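Local coordinates for condensin complex subunit 3 (Schizosaccharomyces pombe, PDB 5OQR), which serves as a regulatory subunit of condensin, the complex required to convert interphase chromatin into mitotic-like condensed chromosomes, at residues V277-I282 / A314-E319; Q301-L306 / T340-R345; L306-S311 / Y356-F361; I362-L367 / I402-E407. One frame throughout, in Å; residues are numbered along the deposited sequence.

Contact 1: V277-I282 / A314-E319; sequences VAVLAI and ARTFNE
I282 and T316 meet methyl to methyl: I282 CG2 lies 3.6 Å from T316 CG2. Farther along the isoleucine, CD1 comes beside T316 OG1 at 3.9 Å. V279 touches the same threonine with both branches, its CG1 sitting 4.0 Å from T316 CG2 and its CG2 lying near OG1. With chi1 at -52°, T316 sets OG1 beside its own backbone N, where the hydroxyl hydrogen-bonds L312 O within the helix; across the contact it takes part in van der Waals packing. Replacing T316 by an alanine removes both OG1 and CG2, which would probably open a gap in front of I282 CG2 and V279 CG1 and deprive L312 O of its side-chain partner.

This packing joins helix 275-288 to helix 308-324 in the HEAT-repeat alpha solenoid. The short segments cross at -54° with their axes 9.9 Å apart.

The polar groups form a fringe at one margin of the apolar patch. R315 NE makes a salt bridge to E319 OE2 (3.1 Å, N-H...O angle 177°), the oxygen lying in the guanidinium plane. V279 CG2 leans over the rim of one face of that guanidinium, 4.2 Å from R315 NH2, while V279 CG1 approaches E319 OE1 at 4.1 Å. Both charged groups have further partners: R315 NH2 bonds Q365 and the guanidinium makes a cation-pi contact with Y368, while E319 OE1 pairs with K283.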
loop_
_atom_site.group_PDB
_atom_site.type_symbol
_atom_site.label_atom_id
_atom_site.label_comp_id
_atom_site.label_asym_id
_atom_site.label_seq_id
_atom_site.Cartn_x
_atom_site.Cartn_y
_atom_site.Cartn_z
ATOM N N VAL A 277 -5.259 5.409 13.140
ATOM C CA VAL A 277 -3.831 5.710 13.147
ATOM C C VAL A 277 -3.344 5.957 14.567
ATOM O O VAL A 277 -2.230 5.563 14.933
ATOM C CB VAL A 277 -3.534 6.910 12.229
ATOM C CG1 VAL A 277 -2.073 7.332 12.344
ATOM C CG2 VAL A 277 -3.866 6.568 10.790
ATOM N N ALA A 278 -4.165 6.613 15.391
ATOM C CA ALA A 278 -3.750 6.930 16.753
ATOM C C ALA A 278 -3.552 5.664 17.575
ATOM O O ALA A 278 -2.609 5.572 18.367
ATOM C CB ALA A 278 -4.776 7.847 17.412
ATOM N N VAL A 279 -4.429 4.676 17.401
ATOM C CA VAL A 279 -4.264 3.406 18.102
ATOM C C VAL A 279 -2.965 2.736 17.676
ATOM O O VAL A 279 -2.164 2.304 18.511
ATOM C CB VAL A 279 -5.477 2.492 17.852
ATOM C CG1 VAL A 279 -5.245 1.108 18.445
ATOM C CG2 VAL A 279 -6.732 3.105 18.441
ATOM N N LEU A 280 -2.742 2.636 16.364
ATOM C CA LEU A 280 -1.537 1.987 15.859
ATOM C C LEU A 280 -0.281 2.680 16.370
ATOM O O LEU A 280 0.690 2.018 16.753
ATOM C CB LEU A 280 -1.562 1.970 14.331
ATOM C CG LEU A 280 -0.343 1.387 13.615
ATOM C CD1 LEU A 280 -0.181 -0.090 13.928
ATOM C CD2 LEU A 280 -0.465 1.607 12.121
ATOM N N ALA A 281 -0.280 4.014 16.384
ATOM C CA ALA A 281 0.873 4.748 16.891
ATOM C C ALA A 281 1.164 4.387 18.342
ATOM O O ALA A 281 2.324 4.183 18.718
ATOM C CB ALA A 281 0.639 6.251 16.749
ATOM N N ILE A 282 0.126 4.301 19.172
ATOM C CA ILE A 282 0.322 3.942 20.574
ATOM C C ILE A 282 0.919 2.546 20.677
ATOM O O ILE A 282 1.887 2.318 21.411
ATOM C CB ILE A 282 -1.008 4.049 21.344
ATOM C CG1 ILE A 282 -1.472 5.506 21.398
ATOM C CG2 ILE A 282 -0.864 3.492 22.762
ATOM C CD1 ILE A 282 -2.891 5.685 21.902
ATOM N N ALA A 314 -6.190 4.540 27.452
ATOM C CA ALA A 314 -6.589 3.434 28.312
ATOM C C ALA A 314 -7.150 2.278 27.494
ATOM O O ALA A 314 -6.844 1.112 27.765
ATOM C CB ALA A 314 -7.613 3.916 29.340
ATOM N N ARG A 315 -7.969 2.580 26.485
ATOM C CA ARG A 315 -8.545 1.527 25.657
ATOM C C ARG A 315 -7.464 0.777 24.890
ATOM O O ARG A 315 -7.562 -0.440 24.694
ATOM C CB ARG A 315 -9.578 2.127 24.702
ATOM C CG ARG A 315 -9.991 1.219 23.549
ATOM C CD ARG A 315 -9.142 1.474 22.307
ATOM N NE ARG A 315 -9.598 0.697 21.157
ATOM C CZ ARG A 315 -10.266 1.185 20.117
ATOM N NH1 ARG A 315 -10.628 0.377 19.133
ATOM N NH2 ARG A 315 -10.574 2.473 20.042
ATOM N N THR A 316 -6.428 1.486 24.437
ATOM C CA THR A 316 -5.343 0.831 23.714
ATOM C C THR A 316 -4.447 0.045 24.663
ATOM O O THR A 316 -4.044 -1.082 24.353
ATOM C CB THR A 316 -4.524 1.865 22.942
ATOM O OG1 THR A 316 -5.395 2.669 22.136
ATOM C CG2 THR A 316 -3.510 1.175 22.039
ATOM N N PHE A 317 -4.114 0.631 25.814
ATOM C CA PHE A 317 -3.352 -0.084 26.831
ATOM C C PHE A 317 -4.044 -1.390 27.199
ATOM O O PHE A 317 -3.410 -2.448 27.275
ATOM C CB PHE A 317 -3.177 0.813 28.058
ATOM C CG PHE A 317 -2.647 0.101 29.269
ATOM C CD1 PHE A 317 -1.289 0.043 29.514
ATOM C CD2 PHE A 317 -3.510 -0.493 30.173
ATOM C CE1 PHE A 317 -0.801 -0.604 30.629
ATOM C CE2 PHE A 317 -3.027 -1.142 31.288
ATOM C CZ PHE A 317 -1.671 -1.196 31.517
ATOM N N ASN A 318 -5.356 -1.329 27.431
ATOM C CA ASN A 318 -6.121 -2.536 27.716
ATOM C C ASN A 318 -6.091 -3.492 26.528
ATOM O O ASN A 318 -6.029 -4.714 26.705
ATOM C CB ASN A 318 -7.558 -2.154 28.077
ATOM C CG ASN A 318 -8.415 -3.350 28.426
ATOM O OD1 ASN A 318 -8.215 -3.990 29.454
ATOM N ND2 ASN A 318 -9.390 -3.646 27.579
ATOM N N GLU A 319 -6.126 -2.952 25.312
ATOM C CA GLU A 319 -6.078 -3.790 24.118
ATOM C C GLU A 319 -4.742 -4.513 24.004
ATOM O O GLU A 319 -4.698 -5.702 23.667
ATOM C CB GLU A 319 -6.332 -2.929 22.883
ATOM C CG GLU A 319 -7.043 -3.640 21.753
ATOM C CD GLU A 319 -7.720 -2.671 20.806
ATOM O OE1 GLU A 319 -7.090 -2.282 19.800
ATOM O OE2 GLU A 319 -8.877 -2.282 21.077
#

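Contact 2: Q301-L306 / T340-R345; sequences QFWLEL and TYYIER
W303 and Y342 both carry CG anti to the carbonyl carbon (chi1 -57° and -59°), and these torsions bring the two rings face to face, slipped past each other, between their helices. The planes differ by only 6°, and the five-membered ring of W303 and the ring of Y342 form an offset stack with centroids 4.6 Å apart. W303 CB is drawn into it too, standing 3.4 Å from the Y342 ring centroid in a CH-pi contact over the face. F302 CD2 covers the opposite face of the indole, while Y342 OH is held by E300.

R345 works on the other flank. Its chain bends at chi3, and NH1 donates to L304 O at 3.2 Å from outside the carbonyl plane. The leucine returns the contact: L304 CD2 lies over the rim of one guanidinium face and 3.7 Å from R345 CD. A water joins the two backbones, donating to W303 O (3.0 Å) and Y342 O (2.9 Å) while accepting from R345 NH1.

The arginine thus places its charge at the carbonyl end of helix 300-304, which probably suits the helix dipole, and the aromatic stack ties this short helix to helix 336-348 in the HEAT-repeat solenoid.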
loop_
_atom_site.group_PDB
_atom_site.type_symbol
_atom_site.label_atom_id
_atom_site.label_comp_id
_atom_site.label_asym_id
_atom_site.label_seq_id
_atom_site.Cartn_x
_atom_site.Cartn_y
_atom_site.Cartn_z
ATOM N N GLN A 301 -8.583 9.357 39.827
ATOM C CA GLN A 301 -8.509 10.670 39.194
ATOM C C GLN A 301 -8.479 10.554 37.677
ATOM O O GLN A 301 -9.110 11.348 36.971
ATOM C CB GLN A 301 -7.268 11.408 39.694
ATOM C CG GLN A 301 -7.026 12.778 39.063
ATOM C CD GLN A 301 -5.567 13.187 39.105
ATOM O OE1 GLN A 301 -4.694 12.391 39.448
ATOM N NE2 GLN A 301 -5.293 14.435 38.748
ATOM N N PHE A 302 -7.737 9.574 37.157
ATOM C CA PHE A 302 -7.609 9.424 35.712
ATOM C C PHE A 302 -8.970 9.253 35.050
ATOM O O PHE A 302 -9.227 9.819 33.982
ATOM C CB PHE A 302 -6.704 8.232 35.400
ATOM C CG PHE A 302 -6.566 7.934 33.935
ATOM C CD1 PHE A 302 -5.506 8.443 33.209
ATOM C CD2 PHE A 302 -7.491 7.133 33.285
ATOM C CE1 PHE A 302 -5.375 8.166 31.864
ATOM C CE2 PHE A 302 -7.368 6.857 31.943
ATOM C CZ PHE A 302 -6.306 7.370 31.231
ATOM N N TRP A 303 -9.858 8.477 35.672
ATOM C CA TRP A 303 -11.143 8.153 35.064
ATOM C C TRP A 303 -12.191 9.236 35.269
ATOM O O TRP A 303 -13.181 9.262 34.531
ATOM C CB TRP A 303 -11.654 6.827 35.623
ATOM C CG TRP A 303 -10.682 5.723 35.411
ATOM C CD1 TRP A 303 -9.749 5.269 36.293
ATOM C CD2 TRP A 303 -10.527 4.939 34.224
ATOM N NE1 TRP A 303 -9.026 4.245 35.733
ATOM C CE2 TRP A 303 -9.485 4.024 34.462
ATOM C CE3 TRP A 303 -11.173 4.920 32.985
ATOM C CZ2 TRP A 303 -9.071 3.103 33.505
ATOM C CZ3 TRP A 303 -10.763 4.000 32.039
ATOM C CH2 TRP A 303 -9.724 3.104 32.305
ATOM N N LEU A 304 -12.004 10.122 36.244
ATOM C CA LEU A 304 -12.949 11.206 36.476
ATOM C C LEU A 304 -12.640 12.446 35.651
ATOM O O LEU A 304 -13.502 13.324 35.531
ATOM C CB LEU A 304 -12.967 11.578 37.961
ATOM C CG LEU A 304 -13.194 10.415 38.928
ATOM C CD1 LEU A 304 -13.127 10.898 40.365
ATOM C CD2 LEU A 304 -14.517 9.721 38.657
ATOM N N GLU A 305 -11.443 12.535 35.082
ATOM C CA GLU A 305 -11.029 13.652 34.245
ATOM C C GLU A 305 -10.653 13.167 32.849
ATOM O O GLU A 305 -9.656 13.598 32.268
ATOM C CB GLU A 305 -9.862 14.397 34.885
ATOM C CG GLU A 305 -10.193 15.044 36.216
ATOM C CD GLU A 305 -8.955 15.525 36.950
ATOM O OE1 GLU A 305 -8.725 15.074 38.092
ATOM O OE2 GLU A 305 -8.205 16.344 36.379
ATOM N N LEU A 306 -11.454 12.262 32.294
ATOM C CA LEU A 306 -11.126 11.658 31.012
ATOM C C LEU A 306 -11.188 12.681 29.884
ATOM O O LEU A 306 -12.012 13.598 29.882
ATOM C CB LEU A 306 -12.075 10.500 30.706
ATOM C CG LEU A 306 -11.794 9.183 31.430
ATOM C CD1 LEU A 306 -12.941 8.213 31.230
ATOM C CD2 LEU A 306 -10.492 8.562 30.949
ATOM N N THR A 340 -19.032 0.942 34.595
ATOM C CA THR A 340 -20.407 1.407 34.457
ATOM C C THR A 340 -20.567 2.796 35.057
ATOM O O THR A 340 -21.246 3.656 34.487
ATOM C CB THR A 340 -21.368 0.425 35.129
ATOM O OG1 THR A 340 -21.107 -0.904 34.661
ATOM C CG2 THR A 340 -22.812 0.785 34.816
ATOM N N TYR A 341 -19.939 3.034 36.206
ATOM C CA TYR A 341 -19.993 4.349 36.829
ATOM C C TYR A 341 -19.285 5.395 35.975
ATOM O O TYR A 341 -19.815 6.493 35.767
ATOM C CB TYR A 341 -19.382 4.269 38.230
ATOM C CG TYR A 341 -19.186 5.594 38.925
ATOM C CD1 TYR A 341 -17.917 6.033 39.270
ATOM C CD2 TYR A 341 -20.267 6.402 39.245
ATOM C CE1 TYR A 341 -17.728 7.236 39.910
ATOM C CE2 TYR A 341 -20.088 7.611 39.885
ATOM C CZ TYR A 341 -18.816 8.022 40.218
ATOM O OH TYR A 341 -18.624 9.227 40.855
ATOM N N TYR A 342 -18.098 5.071 35.457
ATOM C CA TYR A 342 -17.362 6.026 34.632
ATOM C C TYR A 342 -18.139 6.383 33.373
ATOM O O TYR A 342 -18.139 7.540 32.941
ATOM C CB TYR A 342 -15.993 5.460 34.260
ATOM C CG TYR A 342 -15.106 5.127 35.435
ATOM C CD1 TYR A 342 -15.129 5.893 36.592
ATOM C CD2 TYR A 342 -14.243 4.042 35.385
ATOM C CE1 TYR A 342 -14.316 5.587 37.665
ATOM C CE2 TYR A 342 -13.431 3.729 36.449
ATOM C CZ TYR A 342 -13.469 4.505 37.587
ATOM O OH TYR A 342 -12.654 4.187 38.647
ATOM N N ILE A 343 -18.796 5.398 32.762
ATOM C CA ILE A 343 -19.612 5.668 31.583
ATOM C C ILE A 343 -20.765 6.599 31.938
ATOM O O ILE A 343 -21.089 7.524 31.186
ATOM C CB ILE A 343 -20.115 4.345 30.973
ATOM C CG1 ILE A 343 -18.942 3.559 30.389
ATOM C CG2 ILE A 343 -21.172 4.602 29.897
ATOM C CD1 ILE A 343 -19.290 2.149 29.937
ATOM N N GLU A 344 -21.398 6.375 33.091
ATOM C CA GLU A 344 -22.587 7.148 33.433
ATOM C C GLU A 344 -22.249 8.595 33.774
ATOM O O GLU A 344 -23.031 9.498 33.460
ATOM C CB GLU A 344 -23.340 6.475 34.576
ATOM C CG GLU A 344 -23.963 5.153 34.156
ATOM C CD GLU A 344 -25.307 4.896 34.793
ATOM O OE1 GLU A 344 -25.334 4.312 35.896
ATOM O OE2 GLU A 344 -26.336 5.278 34.192
ATOM N N ARG A 345 -21.097 8.843 34.400
ATOM C CA ARG A 345 -20.638 10.219 34.550
ATOM C C ARG A 345 -20.512 10.897 33.195
ATOM O O ARG A 345 -20.825 12.084 33.052
ATOM C CB ARG A 345 -19.291 10.263 35.273
ATOM C CG ARG A 345 -19.315 9.780 36.701
ATOM C CD ARG A 345 -17.973 10.013 37.375
ATOM N NE ARG A 345 -17.782 11.406 37.778
ATOM C CZ ARG A 345 -16.989 12.283 37.167
ATOM N NH1 ARG A 345 -16.276 11.937 36.104
ATOM N NH2 ARG A 345 -16.901 13.521 37.635
HETATM O O HOH W 1 -16.176 9.219 34.310
#

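Contact 3: L306-S311 / Y356-F361; sequences LTAESS and YDESCF
A308 and E358 bring the start of helix 308-324 against the start of helix 356-372, their CA atoms 5.8 Å apart. E358 holds CG anti to its backbone N (chi1 -154°) and runs out extended, which carries its carboxylate to the first turn of the neighbouring helix. There A308 N donates to E358 OE2 at 3.1 Å with an N-H...O angle of 154°, coming in from above the carboxylate plane. The same oxygen lies 3.6 Å from T307 CB.

T307 is the N-cap, and its OG1 accepts from S310 N at 2.8 Å. Beneath the polar end, A308 CB nestles between E358 CG at 3.7 Å and F361 CD2 at 3.5 Å, while A308 O sits in the plane of the phenylalanine ring, at its edge. A leucine in place of E358 has no carboxylate, and would probably leave A308 N without its acceptor and the helix start without this negative partner.

Between them, the threonine and the glutamate serve two amides of the first turn. The carboxylate would also be expected to gain from the positive end of the helix dipole, which may offset the nearby like charge of E309, whose OE1 lies 4.6 Å from E358 OE2.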
loop_
_atom_site.group_PDB
_atom_site.type_symbol
_atom_site.label_atom_id
_atom_site.label_comp_id
_atom_site.label_asym_id
_atom_site.label_seq_id
_atom_site.Cartn_x
_atom_site.Cartn_y
_atom_site.Cartn_z
ATOM N N LEU A 306 -11.454 12.262 32.294
ATOM C CA LEU A 306 -11.126 11.658 31.012
ATOM C C LEU A 306 -11.188 12.681 29.884
ATOM O O LEU A 306 -12.012 13.598 29.882
ATOM C CB LEU A 306 -12.075 10.500 30.706
ATOM C CG LEU A 306 -11.794 9.183 31.430
ATOM C CD1 LEU A 306 -12.941 8.213 31.230
ATOM C CD2 LEU A 306 -10.492 8.562 30.949
ATOM N N THR A 307 -10.296 12.509 28.919
ATOM C CA THR A 307 -10.267 13.285 27.689
ATOM C C THR A 307 -10.334 12.324 26.507
ATOM O O THR A 307 -10.319 11.102 26.671
ATOM C CB THR A 307 -9.010 14.156 27.607
ATOM O OG1 THR A 307 -7.867 13.336 27.337
ATOM C CG2 THR A 307 -8.788 14.913 28.906
ATOM N N ALA A 308 -10.411 12.884 25.302
ATOM C CA ALA A 308 -10.382 12.051 24.105
ATOM C C ALA A 308 -9.078 11.269 24.024
ATOM O O ALA A 308 -9.078 10.059 23.777
ATOM C CB ALA A 308 -10.574 12.914 22.861
ATOM N N GLU A 309 -7.951 11.948 24.244
ATOM C CA GLU A 309 -6.657 11.277 24.196
ATOM C C GLU A 309 -6.465 10.375 25.405
ATOM O O GLU A 309 -5.961 9.253 25.278
ATOM C CB GLU A 309 -5.532 12.308 24.121
ATOM C CG GLU A 309 -5.604 13.238 22.921
ATOM C CD GLU A 309 -6.582 14.386 23.115
ATOM O OE1 GLU A 309 -7.222 14.448 24.185
ATOM O OE2 GLU A 309 -6.710 15.225 22.198
ATOM N N SER A 310 -6.860 10.851 26.586
ATOM C CA SER A 310 -6.708 10.058 27.798
ATOM C C SER A 310 -7.521 8.772 27.721
ATOM O O SER A 310 -7.051 7.708 28.138
ATOM C CB SER A 310 -7.121 10.898 29.007
ATOM O OG SER A 310 -7.601 10.092 30.063
ATOM N N SER A 311 -8.737 8.845 27.179
ATOM C CA SER A 311 -9.582 7.657 27.108
ATOM C C SER A 311 -9.078 6.684 26.050
ATOM O O SER A 311 -9.132 5.465 26.243
ATOM C CB SER A 311 -11.028 8.059 26.823
ATOM O OG SER A 311 -11.156 8.635 25.537
ATOM N N TYR A 356 -19.828 17.774 23.760
ATOM C CA TYR A 356 -20.596 16.665 23.209
ATOM C C TYR A 356 -19.725 15.746 22.357
ATOM O O TYR A 356 -19.707 14.529 22.565
ATOM C CB TYR A 356 -21.767 17.208 22.390
ATOM C CG TYR A 356 -22.613 16.140 21.742
ATOM C CD1 TYR A 356 -23.611 15.493 22.455
ATOM C CD2 TYR A 356 -22.420 15.784 20.415
ATOM C CE1 TYR A 356 -24.390 14.517 21.867
ATOM C CE2 TYR A 356 -23.192 14.810 19.818
ATOM C CZ TYR A 356 -24.177 14.179 20.548
ATOM O OH TYR A 356 -24.950 13.206 19.955
ATOM N N ASP A 357 -18.995 16.312 21.393
ATOM C CA ASP A 357 -18.210 15.486 20.482
ATOM C C ASP A 357 -17.146 14.693 21.228
ATOM O O ASP A 357 -16.891 13.527 20.905
ATOM C CB ASP A 357 -17.568 16.358 19.405
ATOM C CG ASP A 357 -18.579 16.899 18.410
ATOM O OD1 ASP A 357 -19.654 16.285 18.257
ATOM O OD2 ASP A 357 -18.294 17.936 17.775
ATOM N N GLU A 358 -16.510 15.303 22.228
ATOM C CA GLU A 358 -15.471 14.596 22.969
ATOM C C GLU A 358 -16.061 13.473 23.811
ATOM O O GLU A 358 -15.472 12.390 23.908
ATOM C CB GLU A 358 -14.698 15.570 23.854
ATOM C CG GLU A 358 -13.278 15.115 24.149
ATOM C CD GLU A 358 -12.694 15.756 25.392
ATOM O OE1 GLU A 358 -13.469 16.251 26.236
ATOM O OE2 GLU A 358 -11.452 15.761 25.524
ATOM N N SER A 359 -17.221 13.708 24.428
ATOM C CA SER A 359 -17.818 12.692 25.288
ATOM C C SER A 359 -18.261 11.477 24.485
ATOM O O SER A 359 -18.161 10.343 24.964
ATOM C CB SER A 359 -18.998 13.283 26.061
ATOM O OG SER A 359 -18.548 14.091 27.131
ATOM N N CYS A 360 -18.763 11.690 23.269
ATOM C CA CYS A 360 -19.079 10.563 22.399
ATOM C C CYS A 360 -17.848 9.699 22.160
ATOM O O CYS A 360 -17.925 8.466 22.206
ATOM C CB CYS A 360 -19.641 11.064 21.070
ATOM S SG CYS A 360 -21.287 11.770 21.181
ATOM N N PHE A 361 -16.700 10.331 21.917
ATOM C CA PHE A 361 -15.465 9.584 21.720
ATOM C C PHE A 361 -15.040 8.874 22.998
ATOM O O PHE A 361 -14.603 7.719 22.954
ATOM C CB PHE A 361 -14.366 10.528 21.234
ATOM C CG PHE A 361 -13.100 9.833 20.834
ATOM C CD1 PHE A 361 -13.031 9.120 19.649
ATOM C CD2 PHE A 361 -11.974 9.898 21.635
ATOM C CE1 PHE A 361 -11.869 8.480 19.277
ATOM C CE2 PHE A 361 -10.808 9.261 21.266
ATOM C CZ PHE A 361 -10.755 8.551 20.086
#

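Contact 4: I362-L367 / I402-E407; sequences IIEQLL and ISLHIE
L367 is the side chain most covered across this contact, packed against L404 and H405. At its base, L367 CB faces L404 CB at 4.2 Å. The next carbon, CG, stands anti to the carbonyl carbon (chi1 -69°), and from there the branch CD1 does most of the touching. It packs 3.7 Å from L404 CB and at the same time lies over one face of the imidazole of H405, 3.9 Å from the ring centroid and 23° off the normal. This is a CH-pi contact offset toward the rim, with CE1 and ND1 as the nearest ring atoms. L367 also touches L408, one turn beyond L404 on the facing helix.

The two segments run in much the same direction, 25° apart with axes 10.1 Å from each other. They belong to helix 356-372 and helix 399-412 of the alpha solenoid, and 402-407 falls within HEAT repeat 6. The facing helix packs through I402 and I406 onto helix 457-471, so the row of helices continues there.

Two smaller contacts extend the leucine packing. E364 lends its aliphatic part, CG lying 3.6 Å from L404 CD1. I363 CG2 comes obliquely to H405 CE1 at 4.2 Å. The imidazole is gripped through both nitrogens, ND1 by L401 O in its own helix and NE2 by the hydroxyl of Y347, and this pair of bonds should fix the ring's rotation and keep its face turned to L367 CD1. Farther along the same helix, E407 OE1 forms a salt bridge with a basic side chain of another protein chain.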
loop_
_atom_site.group_PDB
_atom_site.type_symbol
_atom_site.label_atom_id
_atom_site.label_comp_id
_atom_site.label_asym_id
_atom_site.label_seq_id
_atom_site.Cartn_x
_atom_site.Cartn_y
_atom_site.Cartn_z
ATOM N N ILE A 362 -15.166 9.546 24.145
ATOM C CA ILE A 362 -14.789 8.936 25.418
ATOM C C ILE A 362 -15.669 7.727 25.708
ATOM O O ILE A 362 -15.178 6.650 26.064
ATOM C CB ILE A 362 -14.870 9.976 26.551
ATOM C CG1 ILE A 362 -13.845 11.086 26.319
ATOM C CG2 ILE A 362 -14.637 9.324 27.909
ATOM C CD1 ILE A 362 -14.061 12.312 27.175
ATOM N N ILE A 363 -16.986 7.891 25.574
ATOM C CA ILE A 363 -17.902 6.777 25.802
ATOM C C ILE A 363 -17.577 5.627 24.859
ATOM O O ILE A 363 -17.610 4.455 25.248
ATOM C CB ILE A 363 -19.360 7.252 25.646
ATOM C CG1 ILE A 363 -19.716 8.225 26.772
ATOM C CG2 ILE A 363 -20.327 6.066 25.646
ATOM C CD1 ILE A 363 -20.997 8.995 26.542
ATOM N N GLU A 364 -17.260 5.947 23.604
ATOM C CA GLU A 364 -16.859 4.925 22.643
ATOM C C GLU A 364 -15.701 4.090 23.181
ATOM O O GLU A 364 -15.734 2.857 23.136
ATOM C CB GLU A 364 -16.479 5.594 21.325
ATOM C CG GLU A 364 -16.192 4.640 20.191
ATOM C CD GLU A 364 -15.939 5.368 18.886
ATOM O OE1 GLU A 364 -15.073 4.920 18.103
ATOM O OE2 GLU A 364 -16.600 6.401 18.649
ATOM N N GLN A 365 -14.673 4.751 23.710
ATOM C CA GLN A 365 -13.523 4.025 24.239
ATOM C C GLN A 365 -13.913 3.150 25.421
ATOM O O GLN A 365 -13.423 2.022 25.554
ATOM C CB GLN A 365 -12.423 5.011 24.637
ATOM C CG GLN A 365 -11.933 5.894 23.500
ATOM C CD GLN A 365 -11.687 5.115 22.222
ATOM O OE1 GLN A 365 -11.100 4.036 22.245
ATOM N NE2 GLN A 365 -12.152 5.651 21.101
ATOM N N LEU A 366 -14.792 3.646 26.294
ATOM C CA LEU A 366 -15.184 2.870 27.465
ATOM C C LEU A 366 -15.986 1.639 27.067
ATOM O O LEU A 366 -15.850 0.576 27.682
ATOM C CB LEU A 366 -15.985 3.746 28.428
ATOM C CG LEU A 366 -15.250 4.939 29.042
ATOM C CD1 LEU A 366 -16.175 5.701 29.973
ATOM C CD2 LEU A 366 -13.999 4.496 29.783
ATOM N N LEU A 367 -16.829 1.759 26.044
ATOM C CA LEU A 367 -17.563 0.597 25.558
ATOM C C LEU A 367 -16.617 -0.448 24.979
ATOM O O LEU A 367 -16.839 -1.653 25.143
ATOM C CB LEU A 367 -18.590 1.031 24.514
ATOM C CG LEU A 367 -19.763 1.851 25.048
ATOM C CD1 LEU A 367 -20.530 2.502 23.911
ATOM C CD2 LEU A 367 -20.685 0.973 25.875
ATOM N N ILE A 402 -24.948 3.875 19.255
ATOM C CA ILE A 402 -26.029 2.895 19.331
ATOM C C ILE A 402 -25.498 1.488 19.093
ATOM O O ILE A 402 -25.856 0.544 19.807
ATOM C CB ILE A 402 -27.143 3.255 18.327
ATOM C CG1 ILE A 402 -27.939 4.459 18.840
ATOM C CG2 ILE A 402 -28.070 2.055 18.082
ATOM C CD1 ILE A 402 -28.982 4.978 17.871
ATOM N N SER A 403 -24.641 1.322 18.085
ATOM C CA SER A 403 -24.175 -0.011 17.721
ATOM C C SER A 403 -23.366 -0.637 18.847
ATOM O O SER A 403 -23.594 -1.791 19.224
ATOM C CB SER A 403 -23.349 0.062 16.439
ATOM O OG SER A 403 -24.063 0.737 15.419
ATOM N N LEU A 404 -22.406 0.109 19.395
ATOM C CA LEU A 404 -21.588 -0.425 20.478
ATOM C C LEU A 404 -22.415 -0.712 21.724
ATOM O O LEU A 404 -22.127 -1.669 22.450
ATOM C CB LEU A 404 -20.456 0.549 20.801
ATOM C CG LEU A 404 -19.389 0.715 19.717
ATOM C CD1 LEU A 404 -18.386 1.775 20.127
ATOM C CD2 LEU A 404 -18.678 -0.599 19.434
ATOM N N HIS A 405 -23.441 0.099 21.990
ATOM C CA HIS A 405 -24.319 -0.172 23.123
ATOM C C HIS A 405 -25.053 -1.490 22.940
ATOM O O HIS A 405 -25.087 -2.329 23.846
ATOM C CB HIS A 405 -25.317 0.971 23.301
ATOM C CG HIS A 405 -24.795 2.108 24.119
ATOM N ND1 HIS A 405 -24.204 3.220 23.561
ATOM C CD2 HIS A 405 -24.769 2.301 25.458
ATOM C CE1 HIS A 405 -23.840 4.051 24.520
ATOM N NE2 HIS A 405 -24.171 3.516 25.680
ATOM N N ILE A 406 -25.659 -1.684 21.769
ATOM C CA ILE A 406 -26.418 -2.901 21.513
ATOM C C ILE A 406 -25.489 -4.100 21.374
ATOM O O ILE A 406 -25.860 -5.224 21.728
ATOM C CB ILE A 406 -27.300 -2.706 20.269
ATOM C CG1 ILE A 406 -28.360 -1.639 20.560
ATOM C CG2 ILE A 406 -27.947 -4.027 19.846
ATOM C CD1 ILE A 406 -29.225 -1.255 19.380
ATOM N N GLU A 407 -24.277 -3.891 20.861
ATOM C CA GLU A 407 -23.309 -4.979 20.788
ATOM C C GLU A 407 -22.869 -5.413 22.180
ATOM O O GLU A 407 -22.763 -6.611 22.460
ATOM C CB GLU A 407 -22.107 -4.543 19.951
ATOM C CG GLU A 407 -21.010 -5.582 19.832
ATOM C CD GLU A 407 -19.853 -5.106 18.972
ATOM O OE1 GLU A 407 -19.977 -4.031 18.346
ATOM O OE2 GLU A 407 -18.819 -5.805 18.926
#

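In the fold
Helix 308-324 serves contacts 1 and 3, whose centres lie 14 Å apart, and helix 356-372 serves contacts 3 and 4, 12 Å apart, making one continuous run of packed helices. Contact 2 sits 11 Å from contact 3, centre to centre, sharing L306 with it, and meets contact 1 where W303 CH2 packs on A314 CB at 3.7 Å. L366 links contacts 2 and 4, its CD1 lying 3.5 Å from I343 CG1. Contacts 1 and 4 are joined by a probable hydrogen bond, R315 NH2 to Q365 OE1 at 2.8 Å. Together they occupy the same side of the chain's centre in the HEAT-repeat solenoid.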